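Long-range contact in S-M checkpoint control protein rad4 (Schizosaccharomyces pombe, PDB 4BU0), which acts in DNA replication and the S-M checkpoint, its first two BRCT domains binding phosphorylated Crb2 to establish the DNA damage checkpoint: residues H141-T146 with V163-L168. Numbering follows the deposited sequence.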
loop_
_atom_site.group_PDB
_atom_site.type_symbol
_atom_site.label_atom_id
_atom_site.label_comp_id
_atom_site.label_asym_id
_atom_site.label_seq_id
_atom_site.Cartn_x
_atom_site.Cartn_y
_atom_site.Cartn_z
ATOM N N HIS A 141 -11.092 1.833 4.194
ATOM C CA HIS A 141 -11.570 3.081 3.617
ATOM C C HIS A 141 -12.972 2.940 3.148
ATOM O O HIS A 141 -13.258 2.019 2.394
ATOM C CB HIS A 141 -10.720 3.514 2.394
ATOM C CG HIS A 141 -9.264 3.724 2.710
ATOM N ND1 HIS A 141 -8.391 2.644 2.851
ATOM C CD2 HIS A 141 -8.587 4.878 2.957
ATOM C CE1 HIS A 141 -7.199 3.181 3.142
ATOM N NE2 HIS A 141 -7.275 4.522 3.217
ATOM N N LEU A 142 -13.830 3.868 3.566
ATOM C CA LEU A 142 -15.169 3.963 3.020
ATOM C C LEU A 142 -15.200 5.177 2.094
ATOM O O LEU A 142 -14.994 6.281 2.580
ATOM C CB LEU A 142 -16.198 4.130 4.167
ATOM C CG LEU A 142 -17.627 4.402 3.680
ATOM C CD1 LEU A 142 -18.190 3.223 2.949
ATOM C CD2 LEU A 142 -18.538 4.800 4.857
ATOM N N ILE A 143 -15.420 4.971 0.792
ATOM C CA ILE A 143 -15.542 6.098 -0.136
ATOM C C ILE A 143 -17.005 6.475 -0.152
ATOM O O ILE A 143 -17.854 5.634 -0.506
ATOM C CB ILE A 143 -15.025 5.722 -1.535
ATOM C CG1 ILE A 143 -13.522 5.321 -1.487
ATOM C CG2 ILE A 143 -15.269 6.920 -2.484
ATOM C CD1 ILE A 143 -13.023 4.749 -2.822
ATOM N N ALA A 144 -17.310 7.717 0.223
ATOM C CA ALA A 144 -18.692 8.142 0.373
ATOM C C ALA A 144 -19.053 9.248 -0.592
ATOM O O ALA A 144 -18.251 10.156 -0.792
ATOM C CB ALA A 144 -18.910 8.633 1.802
ATOM N N GLY A 145 -20.229 9.135 -1.208
ATOM C CA GLY A 145 -20.722 10.196 -2.089
ATOM C C GLY A 145 -21.315 11.337 -1.282
ATOM O O GLY A 145 -21.262 12.492 -1.714
ATOM N N THR A 146 -21.896 11.012 -0.108
ATOM C CA THR A 146 -22.486 11.976 0.833
ATOM C C THR A 146 -22.227 11.507 2.251
ATOM O O THR A 146 -22.067 10.309 2.470
ATOM C CB THR A 146 -24.002 12.171 0.613
ATOM O OG1 THR A 146 -24.675 10.929 0.794
ATOM C CG2 THR A 146 -24.348 12.798 -0.738
ATOM N N VAL A 163 -13.656 8.852 3.121
ATOM C CA VAL A 163 -13.029 9.764 2.169
ATOM C C VAL A 163 -13.902 9.970 0.947
ATOM O O VAL A 163 -14.779 9.150 0.640
ATOM C CB VAL A 163 -11.654 9.186 1.719
ATOM C CG1 VAL A 163 -10.655 9.143 2.873
ATOM C CG2 VAL A 163 -11.777 7.787 1.072
ATOM N N CYS A 164 -13.655 11.066 0.232
ATOM C CA CYS A 164 -14.286 11.227 -1.072
ATOM C C CYS A 164 -13.458 10.462 -2.120
ATOM O O CYS A 164 -12.316 10.044 -1.847
ATOM C CB CYS A 164 -14.457 12.684 -1.456
ATOM S SG CYS A 164 -12.903 13.555 -1.614
ATOM N N VAL A 165 -14.048 10.256 -3.302
ATOM C CA VAL A 165 -13.416 9.420 -4.307
ATOM C C VAL A 165 -12.058 9.994 -4.792
ATOM O O VAL A 165 -11.231 9.256 -5.311
ATOM C CB VAL A 165 -14.380 9.100 -5.470
ATOM C CG1 VAL A 165 -14.686 10.347 -6.305
ATOM C CG2 VAL A 165 -13.867 7.938 -6.322
ATOM N N GLU A 166 -11.832 11.305 -4.615
ATOM C CA GLU A 166 -10.564 11.910 -5.006
ATOM C C GLU A 166 -9.388 11.244 -4.287
ATOM O O GLU A 166 -8.290 11.188 -4.825
ATOM C CB GLU A 166 -10.626 13.404 -4.693
ATOM C CG GLU A 166 -9.494 14.233 -5.294
ATOM C CD GLU A 166 -9.351 14.276 -6.809
ATOM O OE1 GLU A 166 -10.264 13.830 -7.540
ATOM O OE2 GLU A 166 -8.250 14.669 -7.254
ATOM N N TRP A 167 -9.636 10.654 -3.103
ATOM C CA TRP A 167 -8.580 9.889 -2.434
ATOM C C TRP A 167 -8.074 8.767 -3.333
ATOM O O TRP A 167 -6.873 8.511 -3.425
ATOM C CB TRP A 167 -9.110 9.290 -1.117
ATOM C CG TRP A 167 -8.207 8.215 -0.573
ATOM C CD1 TRP A 167 -7.055 8.395 0.146
ATOM C CD2 TRP A 167 -8.366 6.795 -0.731
ATOM N NE1 TRP A 167 -6.462 7.176 0.403
ATOM C CE2 TRP A 167 -7.243 6.177 -0.135
ATOM C CE3 TRP A 167 -9.356 5.989 -1.330
ATOM C CZ2 TRP A 167 -7.067 4.786 -0.141
ATOM C CZ3 TRP A 167 -9.191 4.612 -1.328
ATOM C CH2 TRP A 167 -8.058 4.025 -0.738
ATOM N N LEU A 168 -9.027 8.055 -3.950
ATOM C CA LEU A 168 -8.665 6.957 -4.813
ATOM C C LEU A 168 -7.920 7.428 -6.050
ATOM O O LEU A 168 -6.885 6.848 -6.401
ATOM C CB LEU A 168 -9.955 6.209 -5.215
ATOM C CG LEU A 168 -9.751 5.023 -6.184
ATOM C CD1 LEU A 168 -8.907 3.918 -5.548
ATOM C CD2 LEU A 168 -11.116 4.446 -6.602
HETATM O O HOH W 1 -16.940 10.785 -3.326
#
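The imidazole of His141 lies over one face of the Trp167 indole, overlapping its six-membered ring in an offset stack: the two centroids are 4.0 Å apart and the planes diverge by 16°. Trp167 CZ2 sits over the centre of the imidazole and meets His141 NE2 at 3.4 Å, while His141 CD2 falls toward the rim of the indole. With CG opposite the backbone N (chi1 165°), the Trp167 ring reaches from the helix toward strand 141-144 and the imidazole; NE1 donates to Leu178 O, a bond that helps fix the rotation of the indole. At the edge of that ring, near its plane, Ile143 CD1 comes within 4.1 Å of Trp167 CZ3. In the parallel sheet of the second BRCT domain, Val163 bonds to both residues flanking Ile143, its N donating to Leu142 O and its O accepting from Ala144 N at 2.9 Å; this is the parallel bridge pattern, with Ile143 CA and Val163 CA 5.0 Å apart. Replacing Trp167 with an alanine would probably leave the His141 face without its stacking partner and open a gap beside Ile143 CD1. The other branch of Ile143, CG2, packs at 3.8 Å against Val165 CB, and Ile120 of helix 116-126 touches both residues. One water accepts from Val165 N and donates to Ala144 O at 2.9 Å, bridging the chain just after strand 161-163 to the end of strand 141-144.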